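Local coordinates for hypothetical membrane protein (Corynebacterium glutamicum, PDB 6JS9) that binds heme in its N-terminal domain and probably passes it along the heme-uptake machinery of the bacterium, at residues 66-71 with 178-183; 11-16 with 101-106; 22-27 with 83-88. All blocks are in the same frame, centred on the assembly; numbering follows the deposited sequence.

Interaction 1 of 3, residues 66-71 with 178-183; sequences VEFNGS and GSLTIS
Backbone hydrogen bonds fasten Val66 to Met94 and Phe68 to Ile92 on the neighbouring strand 82-97, and from this anchored backbone both residues send their side chains inward to Leu180. The antiparallel sheet of the HtaA domain curls until its chain of strand pairings comes back on itself, so that a barrel-like interior forms. Strands 63-79 and 177-183 are not neighbours in it; strands 48-58 and 11-14 lie between them in the pairing order, and the contact therefore spans the interior without a hydrogen bond across it. Leu180 is shared between two partners, CD1 going mainly to Val66 and CD2 to the ring. With CG anti to the carbonyl carbon (chi1 -53°) and CD1 extended away from CA (chi2 172°), the leucine holds CD1 out toward Val66, and the two side chains meet tip to tip. Val66 receives that methyl with both branches, its CG1 and CG2 each lying 4.0 Å from Leu180 CD1. The second methyl goes to the aromatic ring, which offers its rim and not a face: Leu180 CD2 lies near the ring plane, 3.8 Å from Phe68 CE2. Ala8 and Pro51 each touch both Val66 and Leu180, while Phe49 packs on Phe68, adding apolar neighbours. At the ring's far tip, Phe68 CZ also comes within 4.1 Å of Leu180 CD1.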
loop_
_atom_site.group_PDB
_atom_site.type_symbol
_atom_site.label_atom_id
_atom_site.label_comp_id
_atom_site.label_asym_id
_atom_site.label_seq_id
_atom_site.Cartn_x
_atom_site.Cartn_y
_atom_site.Cartn_z
ATOM N N VAL A 66 5.530 -7.097 -9.461
ATOM C CA VAL A 66 6.543 -7.343 -8.438
ATOM C C VAL A 66 5.850 -7.459 -7.086
ATOM O O VAL A 66 5.143 -6.535 -6.656
ATOM C CB VAL A 66 7.617 -6.249 -8.420
ATOM C CG1 VAL A 66 8.653 -6.560 -7.351
ATOM C CG2 VAL A 66 8.274 -6.139 -9.779
ATOM N N GLU A 67 6.045 -8.597 -6.421
ATOM C CA GLU A 67 5.529 -8.806 -5.076
ATOM C C GLU A 67 6.580 -8.365 -4.066
ATOM O O GLU A 67 7.778 -8.566 -4.281
ATOM C CB GLU A 67 5.178 -10.277 -4.860
ATOM C CG GLU A 67 4.064 -10.778 -5.762
ATOM C CD GLU A 67 3.745 -12.237 -5.519
ATOM O OE1 GLU A 67 4.525 -12.912 -4.804
ATOM O OE2 GLU A 67 2.710 -12.705 -6.034
ATOM N N PHE A 68 6.125 -7.777 -2.962
ATOM C CA PHE A 68 6.995 -7.178 -1.956
ATOM C C PHE A 68 6.824 -7.854 -0.603
ATOM O O PHE A 68 5.761 -8.397 -0.291
ATOM C CB PHE A 68 6.701 -5.673 -1.804
ATOM C CG PHE A 68 7.114 -4.862 -2.995
ATOM C CD1 PHE A 68 6.253 -4.698 -4.071
ATOM C CD2 PHE A 68 8.379 -4.286 -3.052
ATOM C CE1 PHE A 68 6.634 -3.971 -5.193
ATOM C CE2 PHE A 68 8.775 -3.549 -4.166
ATOM C CZ PHE A 68 7.895 -3.390 -5.238
ATOM N N ASN A 69 7.893 -7.825 0.195
ATOM C CA ASN A 69 7.815 -8.184 1.601
ATOM C C ASN A 69 7.301 -7.007 2.408
ATOM O O ASN A 69 7.692 -5.861 2.168
ATOM C CB ASN A 69 9.187 -8.580 2.137
ATOM C CG ASN A 69 9.654 -9.895 1.580
ATOM O OD1 ASN A 69 8.945 -10.903 1.664
ATOM N ND2 ASN A 69 10.844 -9.898 0.990
ATOM N N GLY A 70 6.442 -7.291 3.370
ATOM C CA GLY A 70 6.087 -6.313 4.381
ATOM C C GLY A 70 4.599 -6.248 4.646
ATOM O O GLY A 70 3.770 -6.669 3.838
ATOM N N SER A 71 4.253 -5.697 5.811
ATOM C CA SER A 71 2.858 -5.444 6.167
ATOM C C SER A 71 2.785 -4.169 6.994
ATOM O O SER A 71 3.778 -3.742 7.589
ATOM C CB SER A 71 2.249 -6.614 6.945
ATOM O OG SER A 71 2.921 -6.781 8.183
ATOM N N GLY A 178 11.156 5.461 -4.687
ATOM C CA GLY A 178 12.110 4.376 -4.674
ATOM C C GLY A 178 12.468 3.903 -6.065
ATOM O O GLY A 178 12.204 4.560 -7.075
ATOM N N SER A 179 13.073 2.718 -6.108
ATOM C CA SER A 179 13.532 2.132 -7.357
ATOM C C SER A 179 13.850 0.667 -7.116
ATOM O O SER A 179 14.165 0.264 -5.995
ATOM C CB SER A 179 14.770 2.857 -7.900
ATOM O OG SER A 179 15.925 2.488 -7.170
ATOM N N LEU A 180 13.790 -0.119 -8.191
ATOM C CA LEU A 180 14.188 -1.519 -8.167
ATOM C C LEU A 180 15.338 -1.750 -9.151
ATOM O O LEU A 180 15.421 -1.107 -10.201
ATOM C CB LEU A 180 12.997 -2.441 -8.520
ATOM C CG LEU A 180 11.684 -2.307 -7.737
ATOM C CD1 LEU A 180 10.582 -3.167 -8.357
ATOM C CD2 LEU A 180 11.873 -2.644 -6.258
ATOM N N THR A 181 16.234 -2.667 -8.802
ATOM C CA THR A 181 17.217 -3.181 -9.745
ATOM C C THR A 181 16.735 -4.536 -10.262
ATOM O O THR A 181 16.232 -5.365 -9.493
ATOM C CB THR A 181 18.600 -3.297 -9.094
ATOM O OG1 THR A 181 18.588 -4.329 -8.105
ATOM C CG2 THR A 181 18.980 -1.992 -8.407
ATOM N N ILE A 182 16.838 -4.737 -11.576
ATOM C CA ILE A 182 16.371 -5.949 -12.239
ATOM C C ILE A 182 17.584 -6.668 -12.802
ATOM O O ILE A 182 18.486 -6.024 -13.343
ATOM C CB ILE A 182 15.376 -5.628 -13.367
ATOM C CG1 ILE A 182 14.323 -4.621 -12.888
ATOM C CG2 ILE A 182 14.754 -6.916 -13.918
ATOM C CD1 ILE A 182 13.507 -5.074 -11.684
ATOM N N SER A 183 17.612 -7.993 -12.670
ATOM C CA SER A 183 18.722 -8.797 -13.185
ATOM C C SER A 183 18.190 -10.165 -13.609
ATOM O O SER A 183 16.979 -10.401 -13.630
ATOM C CB SER A 183 19.842 -8.898 -12.143
ATOM O OG SER A 183 19.315 -9.142 -10.852
#

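Interaction 2 of 3, residues 11-16 with 101-106; sequences GSLNWG and AQLVVD
The interior of the curled antiparallel sheet is bridged where Leu103, on strand 100-110, meets Leu13 and Trp15 from strand 11-14 and the loop that follows it. The principal contact is a CH-pi interaction: the methyl CD1 of Leu103 sits almost exactly on the normal of the six-membered ring of Trp15, only 2° off it and 3.4 Å from the centroid. So central is the position that no ring atom is favoured, Leu103 CD1 being 3.7 Å from Trp15 CE3 and equally far from CZ2 across the ring. The leucine is an extended probe here, its CD1 anti to CA (chi2 172°), and it comes at the indole from the opposite direction. Its other methyl turns to the strand proper, where Leu103 CD2 packs 3.7 Å from Leu13 CD2 as the two leucines pass at a slant. The barrel-like sheet here fills part of its middle this way: strands 11-14 and 100-110 are not paired with each other, and Leu13 and Trp15, two apart in sequence, the second just past the strand's end, deliver their side chains to the same interior. The indole is also fixed at its polar end, since Trp15 NE1 donates to the carbonyl O of Asp174, while Leu131, Thr153, Leu173 and Thr176 pack around it. On the outward face of strand 11-14, Ser12 OG donates to Asn14 OD1 at 2.8 Å, a bond that ties two polar side chains lengthwise along the strand. The serine oxygen makes a C=O···O angle of 124° at that amide and lies tilted from its plane. Trp15 stands back from the bound heme, its side chain about 12 Å from it and about 9 Å from that of the heme-binding residue Tyr167, between nearest atoms.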
loop_
_atom_site.group_PDB
_atom_site.type_symbol
_atom_site.label_atom_id
_atom_site.label_comp_id
_atom_site.label_asym_id
_atom_site.label_seq_id
_atom_site.Cartn_x
_atom_site.Cartn_y
_atom_site.Cartn_z
ATOM N N GLY A 11 16.363 -3.066 -4.076
ATOM C CA GLY A 11 15.644 -1.810 -4.078
ATOM C C GLY A 11 14.461 -1.874 -3.141
ATOM O O GLY A 11 14.330 -2.791 -2.326
ATOM N N SER A 12 13.574 -0.885 -3.269
ATOM C CA SER A 12 12.398 -0.851 -2.408
ATOM C C SER A 12 11.331 0.055 -2.997
ATOM O O SER A 12 11.630 1.061 -3.646
ATOM C CB SER A 12 12.753 -0.371 -0.996
ATOM O OG SER A 12 13.102 1.004 -1.019
ATOM N N LEU A 13 10.080 -0.310 -2.748
ATOM C CA LEU A 13 8.969 0.611 -2.895
ATOM C C LEU A 13 8.823 1.393 -1.597
ATOM O O LEU A 13 8.715 0.799 -0.520
ATOM C CB LEU A 13 7.677 -0.141 -3.219
ATOM C CG LEU A 13 6.354 0.610 -3.041
ATOM C CD1 LEU A 13 6.262 1.781 -4.020
ATOM C CD2 LEU A 13 5.188 -0.342 -3.248
ATOM N N ASN A 14 8.846 2.721 -1.704
ATOM C CA ASN A 14 8.732 3.619 -0.568
ATOM C C ASN A 14 7.370 4.301 -0.658
ATOM O O ASN A 14 7.135 5.094 -1.575
ATOM C CB ASN A 14 9.860 4.651 -0.559
ATOM C CG ASN A 14 11.233 4.026 -0.481
ATOM O OD1 ASN A 14 11.405 2.911 0.016
ATOM N ND2 ASN A 14 12.230 4.754 -0.967
ATOM N N TRP A 15 6.474 3.994 0.284
ATOM C CA TRP A 15 5.103 4.512 0.221
ATOM C C TRP A 15 4.425 4.328 1.566
ATOM O O TRP A 15 4.253 3.189 2.007
ATOM C CB TRP A 15 4.305 3.791 -0.862
ATOM C CG TRP A 15 2.960 4.386 -1.179
ATOM C CD1 TRP A 15 2.710 5.646 -1.637
ATOM C CD2 TRP A 15 1.684 3.723 -1.124
ATOM N NE1 TRP A 15 1.356 5.819 -1.842
ATOM C CE2 TRP A 15 0.711 4.647 -1.553
ATOM C CE3 TRP A 15 1.275 2.437 -0.757
ATOM C CZ2 TRP A 15 -0.650 4.332 -1.604
ATOM C CZ3 TRP A 15 -0.076 2.117 -0.824
ATOM C CH2 TRP A 15 -1.022 3.066 -1.235
ATOM N N GLY A 16 4.000 5.429 2.188
ATOM C CA GLY A 16 3.323 5.352 3.471
ATOM C C GLY A 16 1.825 5.564 3.364
ATOM O O GLY A 16 1.213 6.124 4.275
ATOM N N ALA A 101 0.998 2.136 -13.207
ATOM C CA ALA A 101 1.066 0.981 -12.330
ATOM C C ALA A 101 -0.173 0.965 -11.438
ATOM O O ALA A 101 -0.880 1.966 -11.300
ATOM C CB ALA A 101 2.336 0.992 -11.470
ATOM N N GLN A 102 -0.427 -0.193 -10.834
ATOM C CA GLN A 102 -1.435 -0.354 -9.791
ATOM C C GLN A 102 -0.773 -0.880 -8.527
ATOM O O GLN A 102 0.129 -1.721 -8.591
ATOM C CB GLN A 102 -2.525 -1.314 -10.244
ATOM C CG GLN A 102 -3.291 -0.786 -11.416
ATOM C CD GLN A 102 -4.363 -1.726 -11.857
ATOM O OE1 GLN A 102 -4.093 -2.893 -12.156
ATOM N NE2 GLN A 102 -5.598 -1.233 -11.904
ATOM N N LEU A 103 -1.207 -0.379 -7.380
ATOM C CA LEU A 103 -0.760 -0.886 -6.091
ATOM C C LEU A 103 -1.846 -1.806 -5.553
ATOM O O LEU A 103 -2.965 -1.355 -5.296
ATOM C CB LEU A 103 -0.485 0.257 -5.110
ATOM C CG LEU A 103 0.782 1.082 -5.315
ATOM C CD1 LEU A 103 0.812 2.304 -4.394
ATOM C CD2 LEU A 103 2.020 0.224 -5.100
ATOM N N VAL A 104 -1.524 -3.090 -5.399
ATOM C CA VAL A 104 -2.482 -4.115 -4.995
ATOM C C VAL A 104 -2.098 -4.623 -3.615
ATOM O O VAL A 104 -0.914 -4.832 -3.333
ATOM C CB VAL A 104 -2.508 -5.255 -6.023
ATOM C CG1 VAL A 104 -3.539 -6.310 -5.639
ATOM C CG2 VAL A 104 -2.811 -4.678 -7.390
ATOM N N VAL A 105 -3.097 -4.798 -2.743
ATOM C CA VAL A 105 -2.875 -5.235 -1.370
ATOM C C VAL A 105 -3.934 -6.255 -0.977
ATOM O O VAL A 105 -5.006 -6.355 -1.586
ATOM C CB VAL A 105 -2.896 -4.070 -0.347
ATOM C CG1 VAL A 105 -1.849 -3.011 -0.688
ATOM C CG2 VAL A 105 -4.272 -3.471 -0.263
ATOM N N ASP A 106 -3.608 -7.027 0.052
ATOM C CA ASP A 106 -4.596 -7.775 0.806
ATOM C C ASP A 106 -4.921 -6.960 2.049
ATOM O O ASP A 106 -4.025 -6.390 2.680
ATOM C CB ASP A 106 -4.079 -9.163 1.207
ATOM C CG ASP A 106 -3.989 -10.143 0.034
ATOM O OD1 ASP A 106 -4.362 -9.800 -1.111
ATOM O OD2 ASP A 106 -3.542 -11.288 0.270
#

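Interaction 3 of 3, residues 22-27 with 83-88; sequences RNYIQT and WILDTT. With HEM (protoporphyrin IX containing Fe), chain C.
Tyr24 uses its hydroxyl, one ring face and one ring edge for three different tasks, and Leu85 takes up one of them. The phenol oxygen points at the metal, with Tyr24 OH 2.3 Å from the heme iron as its axial ligand; one ring face leans over the porphyrin, offset so that C1A lies 3.7 Å above the ring plane; and the edge faces Leu85, whose CD1 lies in that plane, 3.9 Å from Tyr24 CE2. With CG anti to its own amide nitrogen (chi1 162°), the tyrosine is carried from helix 19-26 across the porphyrin to the iron. Leu85 opposes it from strand 82-97, just past a corner in the chain where Ile84 and Leu85 form a classic beta bulge opposite Gly76. Beyond that corner the leucine lies against the macrocycle, Leu85 CD1 being 3.4 Å from heme C2B. The same methyl also meets the helix again, lying 4.0 Å from Ile25 CD1, so it fills the angle between tyrosine, isoleucine and porphyrin. A second-shell residue holds the ligand oxygen: His77 is hydrogen-bonded to Tyr24 OH. Ser20 OG and Tyr167 OH hydrogen-bond to the heme itself.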
loop_
_atom_site.group_PDB
_atom_site.type_symbol
_atom_site.label_atom_id
_atom_site.label_comp_id
_atom_site.label_asym_id
_atom_site.label_seq_id
_atom_site.Cartn_x
_atom_site.Cartn_y
_atom_site.Cartn_z
ATOM N N ARG A 22 -1.653 8.690 8.329
ATOM C CA ARG A 22 -0.681 8.377 9.378
ATOM C C ARG A 22 -0.780 9.374 10.525
ATOM O O ARG A 22 -0.657 8.993 11.696
ATOM C CB ARG A 22 0.750 8.356 8.817
ATOM C CG ARG A 22 0.967 7.360 7.674
ATOM C CD ARG A 22 2.449 7.037 7.439
ATOM N NE ARG A 22 3.289 8.219 7.263
ATOM C CZ ARG A 22 3.342 8.941 6.148
ATOM N NH1 ARG A 22 2.593 8.610 5.105
ATOM N NH2 ARG A 22 4.132 9.999 6.082
ATOM N N ASN A 23 -0.985 10.658 10.202
ATOM C CA ASN A 23 -1.127 11.679 11.231
ATOM C C ASN A 23 -2.429 11.492 11.993
ATOM O O ASN A 23 -2.457 11.588 13.226
ATOM C CB ASN A 23 -1.088 13.073 10.607
ATOM C CG ASN A 23 0.309 13.504 10.186
ATOM O OD1 ASN A 23 1.317 12.941 10.619
ATOM N ND2 ASN A 23 0.369 14.532 9.353
ATOM N N TYR A 24 -3.519 11.246 11.264
ATOM C CA TYR A 24 -4.802 10.935 11.876
ATOM C C TYR A 24 -4.657 9.819 12.912
ATOM O O TYR A 24 -5.128 9.951 14.049
ATOM C CB TYR A 24 -5.798 10.570 10.771
ATOM C CG TYR A 24 -7.019 9.833 11.249
ATOM C CD1 TYR A 24 -7.995 10.474 12.013
ATOM C CD2 TYR A 24 -7.202 8.497 10.932
ATOM C CE1 TYR A 24 -9.107 9.792 12.446
ATOM C CE2 TYR A 24 -8.314 7.809 11.352
ATOM C CZ TYR A 24 -9.265 8.459 12.117
ATOM O OH TYR A 24 -10.371 7.766 12.553
ATOM N N ILE A 25 -3.940 8.745 12.549
ATOM C CA ILE A 25 -3.752 7.592 13.433
ATOM C C ILE A 25 -2.865 7.951 14.620
ATOM O O ILE A 25 -3.165 7.600 15.768
ATOM C CB ILE A 25 -3.156 6.403 12.646
ATOM C CG1 ILE A 25 -4.191 5.757 11.714
ATOM C CG2 ILE A 25 -2.488 5.365 13.599
ATOM C CD1 ILE A 25 -5.472 5.324 12.392
ATOM N N GLN A 26 -1.747 8.639 14.366
ATOM C CA GLN A 26 -0.705 8.760 15.382
ATOM C C GLN A 26 -0.883 9.978 16.281
ATOM O O GLN A 26 -0.625 9.893 17.485
ATOM C CB GLN A 26 0.679 8.787 14.717
ATOM C CG GLN A 26 1.034 7.449 14.059
ATOM C CD GLN A 26 2.390 7.445 13.359
ATOM O OE1 GLN A 26 2.674 8.302 12.514
ATOM N NE2 GLN A 26 3.232 6.475 13.711
ATOM N N THR A 27 -1.326 11.110 15.735
ATOM C CA THR A 27 -1.490 12.321 16.528
ATOM C C THR A 27 -2.906 12.886 16.521
ATOM O O THR A 27 -3.187 13.796 17.308
ATOM C CB THR A 27 -0.522 13.420 16.050
ATOM O OG1 THR A 27 -0.789 13.733 14.674
ATOM C CG2 THR A 27 0.922 12.980 16.200
ATOM N N TRP A 83 -10.146 -2.260 19.370
ATOM C CA TRP A 83 -9.846 -1.092 18.550
ATOM C C TRP A 83 -10.871 -1.044 17.429
ATOM O O TRP A 83 -10.995 -2.002 16.662
ATOM C CB TRP A 83 -8.421 -1.144 17.995
ATOM C CG TRP A 83 -7.363 -1.035 19.059
ATOM C CD1 TRP A 83 -6.848 -2.055 19.799
ATOM C CD2 TRP A 83 -6.706 0.163 19.512
ATOM N NE1 TRP A 83 -5.908 -1.572 20.682
ATOM C CE2 TRP A 83 -5.802 -0.215 20.526
ATOM C CE3 TRP A 83 -6.787 1.511 19.149
ATOM C CZ2 TRP A 83 -4.980 0.705 21.184
ATOM C CZ3 TRP A 83 -5.972 2.425 19.799
ATOM C CH2 TRP A 83 -5.087 2.021 20.819
ATOM N N ILE A 84 -11.604 0.067 17.336
ATOM C CA ILE A 84 -12.676 0.143 16.346
ATOM C C ILE A 84 -12.112 0.298 14.935
ATOM O O ILE A 84 -12.673 -0.247 13.976
ATOM C CB ILE A 84 -13.663 1.265 16.710
ATOM C CG1 ILE A 84 -14.346 0.932 18.038
ATOM C CG2 ILE A 84 -14.709 1.426 15.626
ATOM C CD1 ILE A 84 -15.409 1.924 18.436
ATOM N N LEU A 85 -10.998 1.017 14.771
ATOM C CA LEU A 85 -10.242 0.993 13.522
ATOM C C LEU A 85 -9.122 -0.027 13.690
ATOM O O LEU A 85 -8.198 0.185 14.483
ATOM C CB LEU A 85 -9.687 2.374 13.168
ATOM C CG LEU A 85 -9.087 2.543 11.755
ATOM C CD1 LEU A 85 -9.105 4.017 11.331
ATOM C CD2 LEU A 85 -7.653 1.995 11.639
ATOM N N ASP A 86 -9.197 -1.130 12.934
ATOM C CA ASP A 86 -8.182 -2.190 12.991
ATOM C C ASP A 86 -7.998 -2.719 11.562
ATOM O O ASP A 86 -8.702 -3.642 11.145
ATOM C CB ASP A 86 -8.599 -3.286 13.967
ATOM C CG ASP A 86 -7.509 -4.324 14.213
ATOM O OD1 ASP A 86 -6.620 -4.502 13.360
ATOM O OD2 ASP A 86 -7.542 -4.983 15.274
ATOM N N THR A 87 -7.037 -2.134 10.831
ATOM C CA THR A 87 -6.779 -2.443 9.429
ATOM C C THR A 87 -5.349 -2.925 9.259
ATOM O O THR A 87 -4.404 -2.250 9.686
ATOM C CB THR A 87 -6.991 -1.235 8.524
ATOM O OG1 THR A 87 -8.344 -0.789 8.633
ATOM C CG2 THR A 87 -6.676 -1.597 7.053
ATOM N N THR A 88 -5.200 -4.082 8.623
ATOM C CA THR A 88 -3.904 -4.662 8.303
ATOM C C THR A 88 -3.769 -4.789 6.792
ATOM O O THR A 88 -4.636 -5.374 6.128
ATOM C CB THR A 88 -3.728 -6.033 8.962
ATOM O OG1 THR A 88 -3.750 -5.880 10.383
ATOM C CG2 THR A 88 -2.388 -6.661 8.544
HETATM C CHA HEM C . -11.170 10.708 9.587
HETATM C CHB HEM C . -11.172 5.955 8.579
HETATM C CHC HEM C . -13.655 4.975 12.650
HETATM C CHD HEM C . -14.045 9.757 13.414
HETATM C C1A HEM C . -10.923 9.499 8.961
HETATM C C2A HEM C . -10.139 9.294 7.760
HETATM C C3A HEM C . -10.126 7.989 7.471
HETATM C C4A HEM C . -10.910 7.309 8.492
HETATM C CMA HEM C . -9.400 7.348 6.256
HETATM C CAA HEM C . -9.437 10.417 6.983
HETATM C CBA HEM C . -8.203 10.869 7.763
HETATM C CGA HEM C . -7.460 11.877 6.932
HETATM O O1A HEM C . -6.631 11.457 6.076
HETATM O O2A HEM C . -7.716 13.096 7.133
HETATM C C1B HEM C . -11.848 5.287 9.579
HETATM C C2B HEM C . -12.086 3.851 9.605
HETATM C C3B HEM C . -12.774 3.565 10.732
HETATM C C4B HEM C . -12.983 4.820 11.453
HETATM C CMB HEM C . -11.587 2.894 8.483
HETATM C CAB HEM C . -13.294 2.210 11.297
HETATM C CBB HEM C . -13.128 1.018 10.706
HETATM C C1C HEM C . -14.004 6.188 13.222
HETATM C C2C HEM C . -14.747 6.376 14.451
HETATM C C3C HEM C . -14.856 7.701 14.666
HETATM C C4C HEM C . -14.171 8.390 13.582
HETATM C CMC HEM C . -15.281 5.196 15.286
HETATM C CAC HEM C . -15.558 8.449 15.831
HETATM C CBC HEM C . -16.219 7.841 16.814
HETATM C C1D HEM C . -13.292 10.439 12.470
HETATM C C2D HEM C . -13.082 11.882 12.397
HETATM C C3D HEM C . -12.290 12.140 11.337
HETATM C C4D HEM C . -11.969 10.879 10.702
HETATM C CMD HEM C . -13.660 12.935 13.373
HETATM C CAD HEM C . -11.761 13.514 10.854
HETATM C CBD HEM C . -10.450 13.730 11.621
HETATM C CGD HEM C . -9.768 15.027 11.251
HETATM O O1D HEM C . -8.916 15.473 12.056
HETATM O O2D HEM C . -10.062 15.623 10.178
HETATM N NA HEM C . -11.368 8.264 9.376
HETATM N NB HEM C . -12.416 5.837 10.720
HETATM N NC HEM C . -13.657 7.432 12.739
HETATM N ND HEM C . -12.588 9.875 11.416
HETATM FE FE HEM C . -12.241 7.832 11.228
#

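How the interactions relate
Interactions 1 and 2 are adjacent layers of one interior, their centres 8 Å apart. Strands 177-183 and 11-14 are sheet neighbours, joined where Ser12 N meets Ser179 O at 3.0 Å, and the ring of Phe68 packs on Leu13, CE2 to CB 3.7 Å. Interaction 3 belongs to the heme site; its centre is 19 Å from that of interaction 2 and 26 Å from that of interaction 1. A polar bridge links it to interaction 2: Gly16 O lies 3.0 Å from Arg22 NH1, probably a hydrogen bond, just before the helix that carries the iron ligand. Strands 63-79 and 82-97, sheet neighbours, run from the interior to the pocket; strand 100-110 pairs with the second.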